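PDB 1XJU: SAR-endolysin from Enterobacteria phage P1, which hydrolyses the beta-1,4 glycosidic linkages of host peptidoglycan, so that the infected cell lyses and mature phage particles are released. Local coordinates for residues N56-F68 against F78-C90. Numbering follows the deposited sequence.
Sequences NILIAERCINQHF and FSAMTSAAFNMGC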
ATOM      1  N   ASN A  56       6.403 -11.093  -0.377  1.00 11.21           N
ATOM      2  CA  ASN A  56       5.399 -10.067  -0.581  1.00  9.95           C
ATOM      3  C   ASN A  56       5.991  -8.669  -0.520  1.00  8.98           C
ATOM      4  O   ASN A  56       5.536  -7.781  -1.253  1.00  9.57           O
ATOM      5  CB  ASN A  56       4.216 -10.251   0.369  1.00 10.48           C
ATOM      6  CG  ASN A  56       3.273 -11.350  -0.086  1.00 11.64           C
ATOM      7  OD1 ASN A  56       2.994 -11.488  -1.275  1.00 14.11           O
ATOM      8  ND2 ASN A  56       2.708 -12.092   0.872  1.00 12.71           N
ATOM      9  N   ILE A  57       7.004  -8.459   0.283  1.00  9.29           N
ATOM     10  CA  ILE A  57       7.750  -7.182   0.241  1.00  9.38           C
ATOM     11  C   ILE A  57       8.397  -7.002  -1.128  1.00 10.74           C
ATOM     12  O   ILE A  57       8.295  -5.914  -1.713  1.00 10.68           O
ATOM     13  CB  ILE A  57       8.749  -7.072   1.360  1.00 10.27           C
ATOM     14  CG1 ILE A  57       8.025  -7.044   2.712  1.00 10.63           C
ATOM     15  CG2 ILE A  57       9.597  -5.782   1.214  1.00 11.00           C
ATOM     16  CD1 ILE A  57       8.927  -7.053   3.918  1.00 11.26           C
ATOM     17  N   LEU A  58       8.985  -8.059  -1.695  1.00 11.21           N
ATOM     18  CA  LEU A  58       9.564  -7.990  -3.023  1.00 11.41           C
ATOM     19  C   LEU A  58       8.573  -7.661  -4.064  1.00 10.48           C
ATOM     20  O   LEU A  58       8.882  -6.834  -4.948  1.00 10.35           O
ATOM     21  CB  LEU A  58      10.279  -9.328  -3.376  1.00 13.39           C
ATOM     22  CG  LEU A  58      11.098  -9.348  -4.683  1.00 15.36           C
ATOM     23  CD1 LEU A  58      12.199  -8.313  -4.613  1.00 20.65           C
ATOM     24  CD2 LEU A  58      11.710 -10.709  -4.910  1.00 16.51           C
ATOM     25  N   ILE A  59       7.404  -8.252  -4.019  1.00 11.24           N
ATOM     26  CA  ILE A  59       6.364  -7.992  -4.937  1.00 10.17           C
ATOM     27  C   ILE A  59       5.885  -6.549  -4.843  1.00  9.16           C
ATOM     28  O   ILE A  59       5.632  -5.892  -5.864  1.00  9.33           O
ATOM     29  CB  ILE A  59       5.167  -8.984  -4.760  1.00 11.64           C
ATOM     30  CG1 ILE A  59       5.557 -10.381  -5.213  1.00 12.48           C
ATOM     31  CG2 ILE A  59       3.992  -8.559  -5.566  1.00 12.67           C
ATOM     32  CD1 ILE A  59       4.593 -11.443  -4.774  1.00 13.20           C
ATOM     33  N   ALA A  60       5.809  -6.019  -3.641  1.00  8.44           N
ATOM     34  CA  ALA A  60       5.472  -4.618  -3.435  1.00  8.07           C
ATOM     35  C   ALA A  60       6.501  -3.696  -4.043  1.00  7.99           C
ATOM     36  O   ALA A  60       6.155  -2.721  -4.724  1.00  8.69           O
ATOM     37  CB  ALA A  60       5.268  -4.363  -1.949  1.00  8.39           C
ATOM     38  N   GLU A  61       7.773  -3.957  -3.824  1.00  8.50           N
ATOM     39  CA  GLU A  61       8.842  -3.161  -4.412  1.00  9.05           C
ATOM     40  C   GLU A  61       8.752  -3.224  -5.907  1.00  8.96           C
ATOM     41  O   GLU A  61       8.943  -2.198  -6.582  1.00  9.30           O
ATOM     42  CB  GLU A  61      10.225  -3.645  -3.918  1.00  9.18           C
ATOM     43  CG  GLU A  61      10.463  -3.351  -2.481  1.00 10.02           C
ATOM     44  CD  GLU A  61      11.906  -3.357  -2.012  1.00 12.14           C
ATOM     45  OE1 GLU A  61      12.099  -3.291  -0.788  1.00 14.16           O
ATOM     46  OE2 GLU A  61      12.836  -3.312  -2.843  1.00 13.44           O
ATOM     47  N   ARG A  62       8.479  -4.409  -6.464  1.00  9.33           N
ATOM     48  CA  ARG A  62       8.349  -4.551  -7.909  1.00 10.05           C
ATOM     49  C   ARG A  62       7.172  -3.758  -8.450  1.00  9.47           C
ATOM     50  O   ARG A  62       7.293  -3.132  -9.527  1.00  9.91           O
ATOM     51  CB  ARG A  62       8.216  -6.018  -8.311  1.00 11.36           C
ATOM     52  CG  ARG A  62       8.166  -6.190  -9.785  1.00 13.19           C
ATOM     53  CD  ARG A  62       8.394  -7.626 -10.243  1.00 15.25           C
ATOM     54  NE  ARG A  62       8.605  -7.606 -11.709  1.00 18.51           N
ATOM     55  CZ  ARG A  62       7.660  -7.470 -12.600  1.00 20.97           C
ATOM     56  NH1 ARG A  62       7.989  -7.383 -13.883  1.00 19.78           N
ATOM     57  NH2 ARG A  62       6.382  -7.443 -12.252  1.00 22.69           N
ATOM     58  N   CYS A  63       6.070  -3.736  -7.730  1.00  9.32           N
ATOM     59  CA  CYS A  63       4.949  -2.897  -8.096  1.00  9.19           C
ATOM     60  C   CYS A  63       5.392  -1.437  -8.250  1.00  8.19           C
ATOM     61  O   CYS A  63       5.090  -0.757  -9.250  1.00  8.86           O
ATOM     62  CB  CYS A  63       3.905  -2.991  -6.992  1.00  9.42           C
ATOM     63  SG  CYS A  63       2.565  -1.745  -7.146  1.00  9.76           S
ATOM     64  N   ILE A  64       6.078  -0.920  -7.234  1.00  7.96           N
ATOM     65  CA  ILE A  64       6.520   0.470  -7.277  1.00  7.90           C
ATOM     66  C   ILE A  64       7.518   0.713  -8.408  1.00  8.29           C
ATOM     67  O   ILE A  64       7.441   1.744  -9.098  1.00  8.33           O
ATOM     68  CB  ILE A  64       7.008   0.890  -5.870  1.00  7.66           C
ATOM     69  CG1 ILE A  64       5.921   0.674  -4.798  1.00  7.63           C
ATOM     70  CG2 ILE A  64       7.526   2.302  -5.841  1.00  7.95           C
ATOM     71  CD1 ILE A  64       4.554   1.264  -5.160  1.00  8.08           C
ATOM     72  N   ASN A  65       8.448  -0.183  -8.584  1.00  8.85           N
ATOM     73  CA  ASN A  65       9.398  -0.034  -9.675  1.00  9.39           C
ATOM     74  C   ASN A  65       8.726  -0.078 -11.028  1.00  9.03           C
ATOM     75  O   ASN A  65       9.040   0.748 -11.928  1.00 10.10           O
ATOM     76  CB  ASN A  65      10.509  -1.104  -9.558  1.00  9.87           C
ATOM     77  CG  ASN A  65      11.481  -0.792  -8.473  1.00 10.21           C
ATOM     78  OD1 ASN A  65      11.694   0.376  -8.111  1.00 10.74           O
ATOM     79  ND2 ASN A  65      12.080  -1.829  -7.894  1.00 11.68           N
ATOM     80  N   GLN A  66       7.849  -1.054 -11.233  1.00  9.48           N
ATOM     81  CA  GLN A  66       7.276  -1.243 -12.564  1.00  9.69           C
ATOM     82  C   GLN A  66       6.245  -0.240 -12.941  1.00  9.71           C
ATOM     83  O   GLN A  66       6.164   0.166 -14.129  1.00 11.94           O
ATOM     84  CB  GLN A  66       6.664  -2.625 -12.674  1.00 10.94           C
ATOM     85  CG  GLN A  66       7.638  -3.747 -12.720  1.00 12.83           C
ATOM     86  CD  GLN A  66       8.561  -3.615 -13.908  1.00 16.81           C
ATOM     87  OE1 GLN A  66       8.111  -3.352 -15.033  1.00 19.68           O
ATOM     88  NE2 GLN A  66       9.849  -3.741 -13.665  1.00 20.30           N
ATOM     89  N   HIS A  67       5.484   0.240 -11.966  1.00  9.15           N
ATOM     90  CA  HIS A  67       4.299   1.006 -12.248  1.00  9.47           C
ATOM     91  C   HIS A  67       4.249   2.415 -11.667  1.00  8.60           C
ATOM     92  O   HIS A  67       3.309   3.141 -11.941  1.00  9.80           O
ATOM     93  CB  HIS A  67       3.045   0.219 -11.887  1.00  9.75           C
ATOM     94  CG  HIS A  67       2.982  -1.080 -12.580  1.00 10.67           C
ATOM     95  ND1 HIS A  67       2.963  -1.195 -13.955  1.00 10.93           N
ATOM     96  CD2 HIS A  67       2.949  -2.340 -12.087  1.00 10.73           C
ATOM     97  CE1 HIS A  67       2.945  -2.474 -14.274  1.00 12.62           C
ATOM     98  NE2 HIS A  67       2.951  -3.183 -13.162  1.00 12.01           N
ATOM     99  N   PHE A  68       5.233   2.770 -10.824  1.00  8.47           N
ATOM    100  CA  PHE A  68       5.272   4.042 -10.136  1.00  8.55           C
ATOM    101  C   PHE A  68       6.620   4.739 -10.254  1.00  8.26           C
ATOM    102  O   PHE A  68       6.910   5.656  -9.497  1.00  8.53           O
ATOM    103  CB  PHE A  68       4.842   3.882  -8.657  1.00  8.48           C
ATOM    104  CG  PHE A  68       3.418   3.450  -8.501  1.00  8.17           C
ATOM    105  CD1 PHE A  68       2.442   4.344  -8.262  1.00  8.86           C
ATOM    106  CD2 PHE A  68       3.069   2.137  -8.618  1.00  8.83           C
ATOM    107  CE1 PHE A  68       1.137   3.961  -8.134  1.00  9.28           C
ATOM    108  CE2 PHE A  68       1.746   1.728  -8.522  1.00  9.79           C
ATOM    109  CZ  PHE A  68       0.759   2.635  -8.285  1.00  9.75           C
ATOM    110  N   PHE A  78      10.127   5.864  -1.914  1.00  7.56           N
ATOM    111  CA  PHE A  78      10.080   4.493  -2.375  1.00  7.66           C
ATOM    112  C   PHE A  78       9.608   3.575  -1.268  1.00  7.11           C
ATOM    113  O   PHE A  78       8.801   2.643  -1.519  1.00  7.97           O
ATOM    114  CB  PHE A  78      11.456   4.039  -2.847  1.00  8.47           C
ATOM    115  CG  PHE A  78      11.485   2.604  -3.274  1.00  8.67           C
ATOM    116  CD1 PHE A  78      11.053   2.240  -4.528  1.00  9.99           C
ATOM    117  CD2 PHE A  78      11.819   1.614  -2.359  1.00  9.72           C
ATOM    118  CE1 PHE A  78      10.998   0.905  -4.871  1.00  9.80           C
ATOM    119  CE2 PHE A  78      11.713   0.300  -2.718  1.00 10.10           C
ATOM    120  CZ  PHE A  78      11.329  -0.035  -3.955  1.00 10.95           C
ATOM    121  N   SER A  79      10.130   3.768  -0.102  1.00  7.83           N
ATOM    122  CA  SER A  79       9.845   2.892   1.046  1.00  8.26           C
ATOM    123  C   SER A  79       8.430   3.086   1.534  1.00  7.94           C
ATOM    124  O   SER A  79       7.733   2.094   1.834  1.00  7.92           O
ATOM    125  CB  SER A  79      10.843   3.205   2.149  1.00  9.04           C
ATOM    126  OG  SER A  79      12.166   2.887   1.744  1.00  9.72           O
ATOM    127  N   ALA A  80       7.935   4.332   1.557  1.00  7.73           N
ATOM    128  CA  ALA A  80       6.539   4.583   1.886  1.00  7.81           C
ATOM    129  C   ALA A  80       5.612   3.956   0.882  1.00  6.81           C
ATOM    130  O   ALA A  80       4.582   3.346   1.253  1.00  7.56           O
ATOM    131  CB  ALA A  80       6.311   6.064   1.996  1.00  8.33           C
ATOM    132  N   MET A  81       5.934   4.085  -0.400  1.00  7.28           N
ATOM    133  CA  MET A  81       5.081   3.533  -1.443  1.00  6.96           C
ATOM    134  C   MET A  81       5.082   2.006  -1.412  1.00  7.32           C
ATOM    135  O   MET A  81       4.058   1.356  -1.650  1.00  7.45           O
ATOM    136  CB  MET A  81       5.539   4.047  -2.819  1.00  6.98           C
ATOM    137  CG  MET A  81       5.223   5.533  -3.015  1.00  7.33           C
ATOM    138  SD  MET A  81       3.443   5.911  -3.052  1.00  8.14           S
ATOM    139  CE  MET A  81       2.957   5.116  -4.612  1.00  9.47           C
ATOM    140  N   THR A  82       6.216   1.406  -1.100  1.00  7.20           N
ATOM    141  CA  THR A  82       6.312  -0.034  -0.965  1.00  7.59           C
ATOM    142  C   THR A  82       5.419  -0.496   0.173  1.00  6.88           C
ATOM    143  O   THR A  82       4.702  -1.485   0.049  1.00  7.49           O
ATOM    144  CB  THR A  82       7.759  -0.485  -0.720  1.00  7.27           C
ATOM    145  OG1 THR A  82       8.537  -0.259  -1.920  1.00  8.41           O
ATOM    146  CG2 THR A  82       7.839  -1.981  -0.398  1.00  8.09           C
ATOM    147  N   SER A  83       5.470   0.179   1.303  1.00  7.32           N
ATOM    148  CA  SER A  83       4.584  -0.120   2.431  1.00  7.46           C
ATOM    149  C   SER A  83       3.134  -0.088   1.983  1.00  7.25           C
ATOM    150  O   SER A  83       2.371  -1.018   2.299  1.00  7.86           O
ATOM    151  CB  SER A  83       4.843   0.898   3.538  1.00  7.81           C
ATOM    152  OG  SER A  83       3.880   0.781   4.588  1.00  8.35           O
ATOM    153  N   ALA A  84       2.705   0.945   1.255  1.00  7.13           N
ATOM    154  CA  ALA A  84       1.334   1.042   0.804  1.00  7.37           C
ATOM    155  C   ALA A  84       0.998  -0.109  -0.132  1.00  7.04           C
ATOM    156  O   ALA A  84      -0.100  -0.701  -0.024  1.00  7.72           O
ATOM    157  CB  ALA A  84       1.107   2.386   0.122  1.00  7.59           C
ATOM    158  N   ALA A  85       1.886  -0.445  -1.043  1.00  6.80           N
ATOM    159  CA  ALA A  85       1.647  -1.529  -1.985  1.00  6.93           C
ATOM    160  C   ALA A  85       1.571  -2.875  -1.243  1.00  7.47           C
ATOM    161  O   ALA A  85       0.784  -3.739  -1.612  1.00  7.98           O
ATOM    162  CB  ALA A  85       2.702  -1.553  -3.054  1.00  8.02           C
ATOM    163  N   PHE A  86       2.384  -3.070  -0.229  1.00  7.37           N
ATOM    164  CA  PHE A  86       2.354  -4.294   0.568  1.00  7.71           C
ATOM    165  C   PHE A  86       0.989  -4.437   1.215  1.00  7.29           C
ATOM    166  O   PHE A  86       0.395  -5.521   1.247  1.00  7.82           O
ATOM    167  CB  PHE A  86       3.450  -4.252   1.615  1.00  8.11           C
ATOM    168  CG  PHE A  86       3.476  -5.432   2.530  1.00  8.06           C
ATOM    169  CD1 PHE A  86       2.795  -5.427   3.712  1.00  7.95           C
ATOM    170  CD2 PHE A  86       4.227  -6.565   2.193  1.00  8.85           C
ATOM    171  CE1 PHE A  86       2.815  -6.516   4.570  1.00  8.34           C
ATOM    172  CE2 PHE A  86       4.286  -7.651   3.069  1.00  9.42           C
ATOM    173  CZ  PHE A  86       3.557  -7.609   4.263  1.00  8.57           C
ATOM    174  N   ASN A  87       0.484  -3.351   1.779  1.00  7.21           N
ATOM    175  CA  ASN A  87      -0.739  -3.379   2.583  1.00  8.10           C
ATOM    176  C   ASN A  87      -1.977  -3.416   1.713  1.00  8.06           C
ATOM    177  O   ASN A  87      -2.963  -4.057   2.095  1.00  9.92           O
ATOM    178  CB  ASN A  87      -0.710  -2.124   3.469  1.00  8.51           C
ATOM    179  CG  ASN A  87      -1.622  -2.102   4.637  1.00 11.14           C
ATOM    180  OD1 ASN A  87      -2.033  -0.968   5.027  1.00 10.19           O
ATOM    181  ND2 ASN A  87      -1.804  -3.267   5.350  1.00 12.63           N
ATOM    182  N   MET A  88      -1.961  -2.723   0.561  1.00  8.34           N
ATOM    183  CA  MET A  88      -3.156  -2.496  -0.251  1.00  9.10           C
ATOM    184  C   MET A  88      -3.159  -3.230  -1.574  1.00  9.63           C
ATOM    185  O   MET A  88      -4.244  -3.429  -2.138  1.00 10.53           O
ATOM    186  CB  MET A  88      -3.323  -1.006  -0.534  1.00 10.09           C
ATOM    187  CG  MET A  88      -3.374  -0.151   0.735  1.00 10.52           C
ATOM    188  SD  MET A  88      -4.610  -0.670   1.941  1.00 11.32           S
ATOM    189  CE  MET A  88      -6.064   0.105   1.194  1.00 13.17           C
ATOM    190  N   GLY A  89      -2.017  -3.676  -2.054  1.00  8.93           N
ATOM    191  CA  GLY A  89      -1.908  -4.330  -3.344  1.00  9.95           C
ATOM    192  C   GLY A  89      -1.669  -3.346  -4.457  1.00  9.09           C
ATOM    193  O   GLY A  89      -2.104  -2.175  -4.424  1.00 10.27           O
ATOM    194  N   CYS A  90      -0.981  -3.828  -5.475  1.00  9.62           N
ATOM    195  CA  CYS A  90      -0.596  -2.956  -6.605  1.00 10.01           C
ATOM    196  C   CYS A  90      -1.802  -2.447  -7.379  1.00 10.59           C
ATOM    197  O   CYS A  90      -1.899  -1.243  -7.686  1.00 10.75           O
ATOM    198  CB  CYS A  90       0.355  -3.675  -7.535  1.00 10.47           C
ATOM    199  SG  CYS A  90       1.356  -2.572  -8.562  1.00 11.37           S
TER
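I64 and T82 are the reciprocal knobs of a knobs-into-holes packing between two core helices of the phage lysozyme fold, 46-67 and 75-88. The local axes approach to 8.1 Å, with their N-to-C directions 118° apart. A60 and F86 have the closest CA atoms across the pair; A60 CB is 3.5 Å from T82 O and touches CB of both A85 and F86. I64 fills the hole formed by F78, M81, T82 and A85. Its CB brushes F78 CE1; the branch CG2 meets the same ring, 3.8 Å from F78 CD1, whereas CG1 runs along the M81 backbone. With chi2 at -50°, the chain bends to put CD1 between M81 CB and A85 CB, 3.5 Å from M81 O. In return, the T82 side chain sits among I57, A60, E61 and I64, its CG2 against A60 CB and E61 CG and its OG1 toward I64 CG1. T82 OG1 donates to F78 O and lies over one face of the F78 ring, 3.3 Å above its plane and offset toward the rim. The edge of that ring meets E61 CD, with carboxylate and ring planes nearly perpendicular; T2 OG1 and R1 N bind the E61 oxygens. At the other end F86 CE2 receives N56 CB and I57 CG1; the F86 side chain lies about 6 Å from that of C23, an active-site residue disulfide-bonded to C16 in this inactive form. Beyond the second helix, C63 SG and C90 SG, each anti to its own backbone N, form a disulfide with a torsion of 84° about the S-S bond, and C90 SG comes within 3.9 Å of H67 CD2.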